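Putative citrate lyase, alfa subunit (Streptococcus mutans, PDB 2HJ0) is a putative citrate lyase alpha subunit of the CitF family, a two-chain assembly of alpha/beta subunits each built around two mixed beta sheets. Local coordinates at residues A165-P170 with I195-A200; S172-N177 with D208-Y213; Q202-T207 with V225-V230. All blocks are in the same frame, centred on the assembly; numbering follows the deposited sequence.

Contact 1 (A165-P170 with I195-A200); sequences AFLGAP and IDAKYA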
loop_
_atom_site.group_PDB
_atom_site.type_symbol
_atom_site.label_atom_id
_atom_site.label_comp_id
_atom_site.label_asym_id
_atom_site.label_seq_id
_atom_site.Cartn_x
_atom_site.Cartn_y
_atom_site.Cartn_z
ATOM N N ALA A 165 -14.300 -4.672 8.905
ATOM C CA ALA A 165 -13.121 -4.763 9.744
ATOM C C ALA A 165 -13.122 -3.604 10.721
ATOM O O ALA A 165 -13.130 -2.439 10.319
ATOM C CB ALA A 165 -11.871 -4.733 8.902
ATOM N N PHE A 166 -13.135 -3.927 12.009
ATOM C CA PHE A 166 -13.092 -2.909 13.042
ATOM C C PHE A 166 -11.653 -2.852 13.512
ATOM O O PHE A 166 -11.227 -3.720 14.264
ATOM C CB PHE A 166 -14.009 -3.306 14.177
ATOM C CG PHE A 166 -15.444 -3.374 13.777
ATOM C CD1 PHE A 166 -16.213 -2.224 13.712
ATOM C CD2 PHE A 166 -16.027 -4.593 13.452
ATOM C CE1 PHE A 166 -17.546 -2.295 13.332
ATOM C CE2 PHE A 166 -17.358 -4.669 13.070
ATOM C CZ PHE A 166 -18.119 -3.527 13.009
ATOM N N LEU A 167 -10.912 -1.842 13.055
ATOM C CA LEU A 167 -9.497 -1.699 13.403
ATOM C C LEU A 167 -9.170 -0.574 14.392
ATOM O O LEU A 167 -9.609 0.558 14.217
ATOM C CB LEU A 167 -8.667 -1.481 12.131
ATOM C CG LEU A 167 -8.926 -2.422 10.956
ATOM C CD1 LEU A 167 -8.011 -2.067 9.785
ATOM C CD2 LEU A 167 -8.698 -3.866 11.406
ATOM N N GLY A 168 -8.384 -0.878 15.422
ATOM C CA GLY A 168 -8.017 0.159 16.367
ATOM C C GLY A 168 -6.775 0.889 15.880
ATOM O O GLY A 168 -5.850 0.249 15.402
ATOM N N ALA A 169 -6.758 2.217 15.965
ATOM C CA ALA A 169 -5.597 2.992 15.537
ATOM C C ALA A 169 -5.334 4.089 16.553
ATOM O O ALA A 169 -6.213 4.913 16.853
ATOM C CB ALA A 169 -5.833 3.599 14.181
ATOM N N PRO A 170 -4.121 4.109 17.120
ATOM C CA PRO A 170 -3.787 5.135 18.107
ATOM C C PRO A 170 -3.907 6.573 17.600
ATOM O O PRO A 170 -3.867 7.518 18.391
ATOM C CB PRO A 170 -2.366 4.762 18.537
ATOM C CG PRO A 170 -1.829 4.004 17.382
ATOM C CD PRO A 170 -3.014 3.154 16.962
ATOM N N ILE A 195 -3.468 -5.551 6.443
ATOM C CA ILE A 195 -3.993 -6.455 5.443
ATOM C C ILE A 195 -5.515 -6.437 5.492
ATOM O O ILE A 195 -6.166 -6.512 4.465
ATOM C CB ILE A 195 -3.464 -7.863 5.656
ATOM C CG1 ILE A 195 -4.107 -8.809 4.657
ATOM C CG2 ILE A 195 -3.734 -8.313 7.067
ATOM C CD1 ILE A 195 -3.546 -10.194 4.743
ATOM N N ASP A 196 -6.081 -6.318 6.685
ATOM C CA ASP A 196 -7.520 -6.257 6.821
ATOM C C ASP A 196 -8.077 -5.092 6.043
ATOM O O ASP A 196 -8.982 -5.249 5.244
ATOM C CB ASP A 196 -7.914 -6.078 8.278
ATOM C CG ASP A 196 -7.752 -7.342 9.080
ATOM O OD1 ASP A 196 -6.673 -7.962 8.992
ATOM O OD2 ASP A 196 -8.702 -7.716 9.796
ATOM N N ALA A 197 -7.538 -3.907 6.278
ATOM C CA ALA A 197 -8.045 -2.719 5.613
ATOM C C ALA A 197 -7.853 -2.753 4.119
ATOM O O ALA A 197 -8.458 -1.972 3.392
ATOM C CB ALA A 197 -7.379 -1.485 6.185
ATOM N N LYS A 198 -7.010 -3.659 3.660
ATOM C CA LYS A 198 -6.728 -3.767 2.241
ATOM C C LYS A 198 -7.685 -4.714 1.510
ATOM O O LYS A 198 -8.011 -4.496 0.349
ATOM C CB LYS A 198 -5.280 -4.218 2.084
ATOM C CG LYS A 198 -4.781 -4.389 0.675
ATOM C CD LYS A 198 -3.261 -4.632 0.694
ATOM C CE LYS A 198 -2.518 -3.478 1.419
ATOM N NZ LYS A 198 -1.028 -3.638 1.532
ATOM N N TYR A 199 -8.160 -5.746 2.196
ATOM C CA TYR A 199 -9.056 -6.696 1.563
ATOM C C TYR A 199 -10.505 -6.699 2.045
ATOM O O TYR A 199 -11.373 -7.265 1.391
ATOM C CB TYR A 199 -8.476 -8.092 1.712
ATOM C CG TYR A 199 -7.222 -8.278 0.924
ATOM C CD1 TYR A 199 -7.266 -8.476 -0.462
ATOM C CD2 TYR A 199 -5.982 -8.241 1.550
ATOM C CE1 TYR A 199 -6.087 -8.633 -1.204
ATOM C CE2 TYR A 199 -4.802 -8.392 0.831
ATOM C CZ TYR A 199 -4.855 -8.589 -0.544
ATOM O OH TYR A 199 -3.688 -8.739 -1.256
ATOM N N ALA A 200 -10.764 -6.082 3.189
ATOM C CA ALA A 200 -12.111 -6.042 3.741
ATOM C C ALA A 200 -13.021 -5.157 2.894
ATOM O O ALA A 200 -12.561 -4.207 2.249
ATOM C CB ALA A 200 -12.071 -5.524 5.186
#

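Contact 2 (S172-N177 with D208-Y213); sequences SDAYGN and DTLVPY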
loop_
_atom_site.group_PDB
_atom_site.type_symbol
_atom_site.label_atom_id
_atom_site.label_comp_id
_atom_site.label_asym_id
_atom_site.label_seq_id
_atom_site.Cartn_x
_atom_site.Cartn_y
_atom_site.Cartn_z
ATOM N N SER A 172 -5.622 8.971 13.942
ATOM C CA SER A 172 -6.303 8.977 12.656
ATOM C C SER A 172 -6.977 10.324 12.403
ATOM O O SER A 172 -7.377 10.999 13.350
ATOM C CB SER A 172 -7.358 7.874 12.643
ATOM O OG SER A 172 -8.223 8.002 11.529
ATOM N N ASP A 173 -7.083 10.744 11.146
ATOM C CA ASP A 173 -7.782 11.997 10.877
ATOM C C ASP A 173 -9.238 11.628 10.649
ATOM O O ASP A 173 -9.606 10.463 10.769
ATOM C CB ASP A 173 -7.225 12.737 9.651
ATOM C CG ASP A 173 -7.039 11.840 8.443
ATOM O OD1 ASP A 173 -7.917 10.974 8.196
ATOM O OD2 ASP A 173 -6.013 12.025 7.734
ATOM N N ALA A 174 -10.060 12.613 10.321
ATOM C CA ALA A 174 -11.471 12.363 10.108
ATOM C C ALA A 174 -11.735 11.864 8.709
ATOM O O ALA A 174 -12.843 11.983 8.193
ATOM C CB ALA A 174 -12.274 13.618 10.370
ATOM N N TYR A 175 -10.721 11.297 8.084
ATOM C CA TYR A 175 -10.916 10.775 6.746
ATOM C C TYR A 175 -10.371 9.363 6.621
ATOM O O TYR A 175 -10.569 8.721 5.590
ATOM C CB TYR A 175 -10.257 11.696 5.721
ATOM C CG TYR A 175 -11.081 11.886 4.467
ATOM C CD1 TYR A 175 -12.428 12.247 4.542
ATOM C CD2 TYR A 175 -10.507 11.760 3.209
ATOM C CE1 TYR A 175 -13.177 12.487 3.400
ATOM C CE2 TYR A 175 -11.257 11.997 2.057
ATOM C CZ TYR A 175 -12.592 12.366 2.165
ATOM O OH TYR A 175 -13.323 12.645 1.031
ATOM N N GLY A 176 -9.667 8.895 7.659
ATOM C CA GLY A 176 -9.122 7.542 7.643
ATOM C C GLY A 176 -7.613 7.291 7.671
ATOM O O GLY A 176 -7.193 6.156 7.918
ATOM N N ASN A 177 -6.786 8.296 7.381
ATOM C CA ASN A 177 -5.337 8.094 7.429
ATOM C C ASN A 177 -4.973 7.807 8.897
ATOM O O ASN A 177 -5.153 8.663 9.767
ATOM C CB ASN A 177 -4.599 9.340 6.940
ATOM C CG ASN A 177 -4.885 9.660 5.483
ATOM O OD1 ASN A 177 -4.574 8.871 4.582
ATOM N ND2 ASN A 177 -5.480 10.826 5.241
ATOM N N ASP A 208 -8.328 6.643 19.234
ATOM C CA ASP A 208 -8.307 7.130 20.587
ATOM C C ASP A 208 -7.980 8.604 20.582
ATOM O O ASP A 208 -8.270 9.321 21.541
ATOM C CB ASP A 208 -7.237 6.364 21.348
ATOM C CG ASP A 208 -7.567 6.218 22.772
ATOM O OD1 ASP A 208 -6.914 5.375 23.439
ATOM O OD2 ASP A 208 -8.489 6.959 23.209
ATOM N N THR A 209 -7.349 9.047 19.500
ATOM C CA THR A 209 -6.966 10.441 19.377
ATOM C C THR A 209 -7.157 10.888 17.948
ATOM O O THR A 209 -6.614 10.280 17.030
ATOM C CB THR A 209 -5.496 10.653 19.817
ATOM O OG1 THR A 209 -4.613 10.328 18.742
ATOM C CG2 THR A 209 -5.169 9.740 21.023
ATOM N N LEU A 210 -7.944 11.945 17.766
ATOM C CA LEU A 210 -8.242 12.481 16.443
ATOM C C LEU A 210 -7.257 13.567 16.050
ATOM O O LEU A 210 -7.091 14.563 16.744
ATOM C CB LEU A 210 -9.661 13.042 16.419
ATOM C CG LEU A 210 -10.470 12.703 15.158
ATOM C CD1 LEU A 210 -11.859 13.324 15.267
ATOM C CD2 LEU A 210 -9.768 13.210 13.926
ATOM N N VAL A 211 -6.617 13.379 14.913
ATOM C CA VAL A 211 -5.631 14.328 14.440
ATOM C C VAL A 211 -6.130 15.118 13.229
ATOM O O VAL A 211 -6.911 14.609 12.425
ATOM C CB VAL A 211 -4.343 13.562 14.086
ATOM C CG1 VAL A 211 -3.356 14.461 13.349
ATOM C CG2 VAL A 211 -3.734 13.019 15.364
ATOM N N PRO A 212 -5.712 16.392 13.102
ATOM C CA PRO A 212 -6.155 17.187 11.948
ATOM C C PRO A 212 -5.593 16.610 10.644
ATOM O O PRO A 212 -4.485 16.060 10.608
ATOM C CB PRO A 212 -5.624 18.590 12.259
ATOM C CG PRO A 212 -4.426 18.320 13.143
ATOM C CD PRO A 212 -4.896 17.202 14.030
ATOM N N TYR A 213 -6.376 16.736 9.581
ATOM C CA TYR A 213 -6.007 16.233 8.269
ATOM C C TYR A 213 -4.895 17.060 7.639
ATOM O O TYR A 213 -4.896 18.286 7.736
ATOM C CB TYR A 213 -7.241 16.263 7.355
ATOM C CG TYR A 213 -7.058 15.596 6.011
ATOM C CD1 TYR A 213 -6.376 16.236 4.971
ATOM C CD2 TYR A 213 -7.552 14.317 5.782
ATOM C CE1 TYR A 213 -6.191 15.612 3.735
ATOM C CE2 TYR A 213 -7.370 13.686 4.553
ATOM C CZ TYR A 213 -6.689 14.338 3.538
ATOM O OH TYR A 213 -6.490 13.695 2.338
#

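Contact 3 (Q202-T207 with V225-V230); sequences QVVIVT and VDYIVV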
loop_
_atom_site.group_PDB
_atom_site.type_symbol
_atom_site.label_atom_id
_atom_site.label_comp_id
_atom_site.label_asym_id
_atom_site.label_seq_id
_atom_site.Cartn_x
_atom_site.Cartn_y
_atom_site.Cartn_z
ATOM N N GLN A 202 -15.761 -3.320 4.051
ATOM C CA GLN A 202 -15.929 -2.095 4.789
ATOM C C GLN A 202 -14.961 -2.080 5.970
ATOM O O GLN A 202 -14.803 -3.083 6.684
ATOM C CB GLN A 202 -17.371 -1.954 5.261
ATOM C CG GLN A 202 -18.229 -1.260 4.251
ATOM C CD GLN A 202 -19.535 -0.846 4.821
ATOM O OE1 GLN A 202 -20.348 -1.680 5.198
ATOM N NE2 GLN A 202 -19.758 0.457 4.897
ATOM N N VAL A 203 -14.305 -0.937 6.150
ATOM C CA VAL A 203 -13.338 -0.751 7.222
ATOM C C VAL A 203 -13.758 0.379 8.152
ATOM O O VAL A 203 -14.049 1.490 7.709
ATOM C CB VAL A 203 -11.920 -0.439 6.636
ATOM C CG1 VAL A 203 -10.969 0.035 7.732
ATOM C CG2 VAL A 203 -11.356 -1.686 5.950
ATOM N N VAL A 204 -13.797 0.077 9.444
ATOM C CA VAL A 204 -14.152 1.054 10.470
ATOM C C VAL A 204 -12.952 1.183 11.402
ATOM O O VAL A 204 -12.652 0.241 12.130
ATOM C CB VAL A 204 -15.350 0.568 11.316
ATOM C CG1 VAL A 204 -15.537 1.472 12.524
ATOM C CG2 VAL A 204 -16.598 0.563 10.490
ATOM N N ILE A 205 -12.243 2.309 11.380
ATOM C CA ILE A 205 -11.118 2.429 12.300
ATOM C C ILE A 205 -11.616 3.179 13.541
ATOM O O ILE A 205 -12.335 4.178 13.426
ATOM C CB ILE A 205 -9.852 3.170 11.677
ATOM C CG1 ILE A 205 -10.064 4.673 11.658
ATOM C CG2 ILE A 205 -9.529 2.667 10.277
ATOM C CD1 ILE A 205 -9.415 5.318 12.820
ATOM N N VAL A 206 -11.265 2.668 14.720
ATOM C CA VAL A 206 -11.667 3.256 16.002
ATOM C C VAL A 206 -10.425 3.889 16.615
ATOM O O VAL A 206 -9.491 3.189 17.035
ATOM C CB VAL A 206 -12.196 2.166 16.971
ATOM C CG1 VAL A 206 -12.816 2.810 18.214
ATOM C CG2 VAL A 206 -13.177 1.282 16.248
ATOM N N THR A 207 -10.404 5.212 16.659
ATOM C CA THR A 207 -9.240 5.879 17.200
ATOM C C THR A 207 -9.451 6.419 18.584
ATOM O O THR A 207 -10.576 6.654 19.042
ATOM C CB THR A 207 -8.758 7.038 16.312
ATOM O OG1 THR A 207 -7.455 7.467 16.746
ATOM C CG2 THR A 207 -9.726 8.194 16.387
ATOM N N VAL A 225 -10.428 3.172 4.228
ATOM C CA VAL A 225 -11.311 3.344 5.371
ATOM C C VAL A 225 -12.695 3.868 5.012
ATOM O O VAL A 225 -12.834 4.708 4.137
ATOM C CB VAL A 225 -10.631 4.288 6.390
ATOM C CG1 VAL A 225 -11.481 4.449 7.623
ATOM C CG2 VAL A 225 -9.249 3.733 6.743
ATOM N N ASP A 226 -13.727 3.371 5.683
ATOM C CA ASP A 226 -15.069 3.837 5.391
ATOM C C ASP A 226 -15.577 4.772 6.469
ATOM O O ASP A 226 -16.163 5.813 6.176
ATOM C CB ASP A 226 -16.029 2.646 5.228
ATOM C CG ASP A 226 -15.696 1.796 4.012
ATOM O OD1 ASP A 226 -16.030 2.205 2.876
ATOM O OD2 ASP A 226 -15.080 0.724 4.195
ATOM N N TYR A 227 -15.333 4.411 7.721
ATOM C CA TYR A 227 -15.812 5.217 8.836
ATOM C C TYR A 227 -14.785 5.332 9.953
ATOM O O TYR A 227 -13.954 4.438 10.157
ATOM C CB TYR A 227 -17.101 4.604 9.391
ATOM C CG TYR A 227 -18.255 4.606 8.415
ATOM C CD1 TYR A 227 -18.839 5.799 8.009
ATOM C CD2 TYR A 227 -18.779 3.415 7.912
ATOM C CE1 TYR A 227 -19.927 5.814 7.126
ATOM C CE2 TYR A 227 -19.875 3.419 7.020
ATOM C CZ TYR A 227 -20.441 4.630 6.639
ATOM O OH TYR A 227 -21.520 4.670 5.792
ATOM N N ILE A 228 -14.843 6.451 10.664
ATOM C CA ILE A 228 -13.944 6.685 11.772
ATOM C C ILE A 228 -14.771 7.022 12.994
ATOM O O ILE A 228 -15.680 7.846 12.931
ATOM C CB ILE A 228 -12.987 7.850 11.515
ATOM C CG1 ILE A 228 -12.120 7.564 10.291
ATOM C CG2 ILE A 228 -12.108 8.053 12.725
ATOM C CD1 ILE A 228 -12.801 7.829 8.971
ATOM N N VAL A 229 -14.472 6.362 14.102
ATOM C CA VAL A 229 -15.190 6.620 15.328
ATOM C C VAL A 229 -14.183 6.912 16.418
ATOM O O VAL A 229 -13.191 6.201 16.574
ATOM C CB VAL A 229 -16.056 5.417 15.736
ATOM C CG1 VAL A 229 -15.218 4.165 15.720
ATOM C CG2 VAL A 229 -16.641 5.639 17.121
ATOM N N VAL A 230 -14.440 7.970 17.169
ATOM C CA VAL A 230 -13.559 8.359 18.251
ATOM C C VAL A 230 -14.108 7.891 19.591
ATOM O O VAL A 230 -15.293 8.028 19.846
ATOM C CB VAL A 230 -13.416 9.882 18.292
ATOM C CG1 VAL A 230 -12.650 10.284 19.533
ATOM C CG2 VAL A 230 -12.698 10.374 17.041
#

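Contact 1 (A165-P170 with I195-A200)
Leu167 and Ala165, which point from strand 165-169 toward helix 195-199, make the whole of this contact with Asp196 and Ala197 of the helix and Ala200 just after it. The two elements run in nearly opposite senses, their short axes 8.9 Å apart and at 145°, the spacing of a helix laid on a sheet.

The apolar touches come first. Leu167 does its work with both methyls: CD1 reaches Ala197 CB at 3.7 Å, while CD2 sits against Asp196 CB at 3.9 Å. Its CG lies beside the backbone N, opposite the carbonyl carbon (chi1 -48°), and from there the fork straddles two successive helix residues. Two residues earlier on the strand, Ala165 CB meets Ala200 CB at 3.8 Å, a methyl-to-methyl contact just where the helix ends.

Polar groups serve the helix and its surroundings. The bond from Ala200 N to Asp196 O, 2.8 Å long, continues the helical pattern as far as Ala200, whose CB faces Ala165 CB. Asp196 offers Leu167 its CB, and its buried carboxylate is satisfied elsewhere: OD2 by Ser68 OG on strand 66-69, OD1 by a salt bridge to Arg151 on helix 148-157.

Strand, helix and the adjacent parallel strand 202-207 form a beta-alpha-beta crossover. The chemistry implies that between the two segments the contact is apolar packing of methyl and methylene groups, while the aspartate ties the same helix by charge and hydrogen bond to strand 66-69 and helix 148-157.

Contact 2 (S172-N177 with D208-Y213)
Ser172 and Leu210 make a single backbone bridge, in which Val211 N gives a nearly straight bond to Ser172 O (2.9 Å, 175° at the hydrogen) and Ser172 N reaches Thr209 O only weakly, at 3.5 Å. Past this point the two loops run on together and the side chains take over.

Asp173 organises its own loop. With CG placed between the backbone N and the carbonyl carbon (chi1 47°), the carboxylate turns back over the residues that follow. Its OD1 takes Tyr175 N at 2.8 Å and Asn177 N at 3.0 Å, from opposite faces of the carboxylate plane. OD2 uses its syn lone pair for Asn177 ND2, at 2.8 Å and lying in the plane of that amide; it also accepts from Asn215 N, farther along the same loop as Tyr213. Several donors thus grip one acid and fix its rotation.

Tyr213 lies alongside this aspartate, pointing the same way, with CD2 3.4 Å from Asp173 OD2. The CE2 atom of its ring meets Tyr175 CB at 3.7 Å, the methylene arriving at the ring edge, and the two tyrosine ring planes stand 82° apart. The Asn177 side chain crosses that of Tyr213 obliquely, its ND2 nearest CE2, and both ND2 and Tyr213 OH bond to Gln222 OE1. At the other end Leu210 CD2 lies beside Ser172 O and near Ala174 N, on the side where Leu48 packs.

Val363, Gln366 and Met353 of the second subunit pack on Tyr213, Tyr175 and Asn177. An Asx turn closed by Asp173, clasped by a neighbouring loop at the C-terminal ends of neighbouring parallel strands of a mixed sheet and facing the partner chain, sums up the motif.

Contact 3 (Q202-T207 with V225-V230)
Val203 pairs with Asp226, just ahead of strand 227-230, where the parallel pairing starts. Val203 N meets the anti lone pair of Asp226 OD2 at 2.7 Å, while Val203 O accepts from both Asp226 N at 2.8 Å and Tyr227 N at 3.2 Å, each in its carbonyl plane. From there the ladder is regular, with bonds from Ile205 N to Tyr227 O, from Val229 N to Ile205 O and from Thr207 N to Val229 O. The short strand axes approach to 4.8 Å, their directions 22° apart.

Side chains add a layer on each face. Val206 and Val229 lie side by side, Val206 CG2 being 3.6 Å from Val229 CG1; in Val229 that methyl sits between the backbone N and the carbonyl carbon (chi1 51°), from where it leans over Val206. On this face too, Val204 CG2 approaches the Tyr227 ring at its edge. On the other face Ile205 and Ile228 run alongside each other, with Ile205 CG1 3.8 Å from Ile228 CG1. Ile205 also turns its CG2 to both methyls of Val225.

Partners outside the two segments surround these groups. Asp226 OD2 also forms a salt bridge with Lys360 of the second subunit, which probably favours the charged carboxylate, and Thr207 OG1 bonds to Ala169 O on the adjoining strand. Helix 52-58 packs on the face of Val204, Val206, Tyr227 and Val229; Ser172 of strand 171-172 touches the face of Ile205, Thr207 and Ile228; and within the sheet strand 202-207 lies between 164-169 and 227-230.

Strand 202-207 joins the set: it pairs with 227-230 in contact 3 and, on its other edge, with 164-169 of contact 1, through Leu167 O to Val206 N and Ala165 O to Val204 N, both 2.7 Å. The centres of contacts 1 and 3 are accordingly only about 8 Å apart. Contact 2 gathers loops that leave these strands, about 10 Å from contact 3 and 15 Å from contact 1, centre to centre. Thr209 OG1 reaches back to Pro170 O, at 2.9 Å, and Leu210 CD1 packs on Val230 CG2. Contacts 2 and 3 both touch the second subunit, so this end of the sheet runs from buried core to dimer interface.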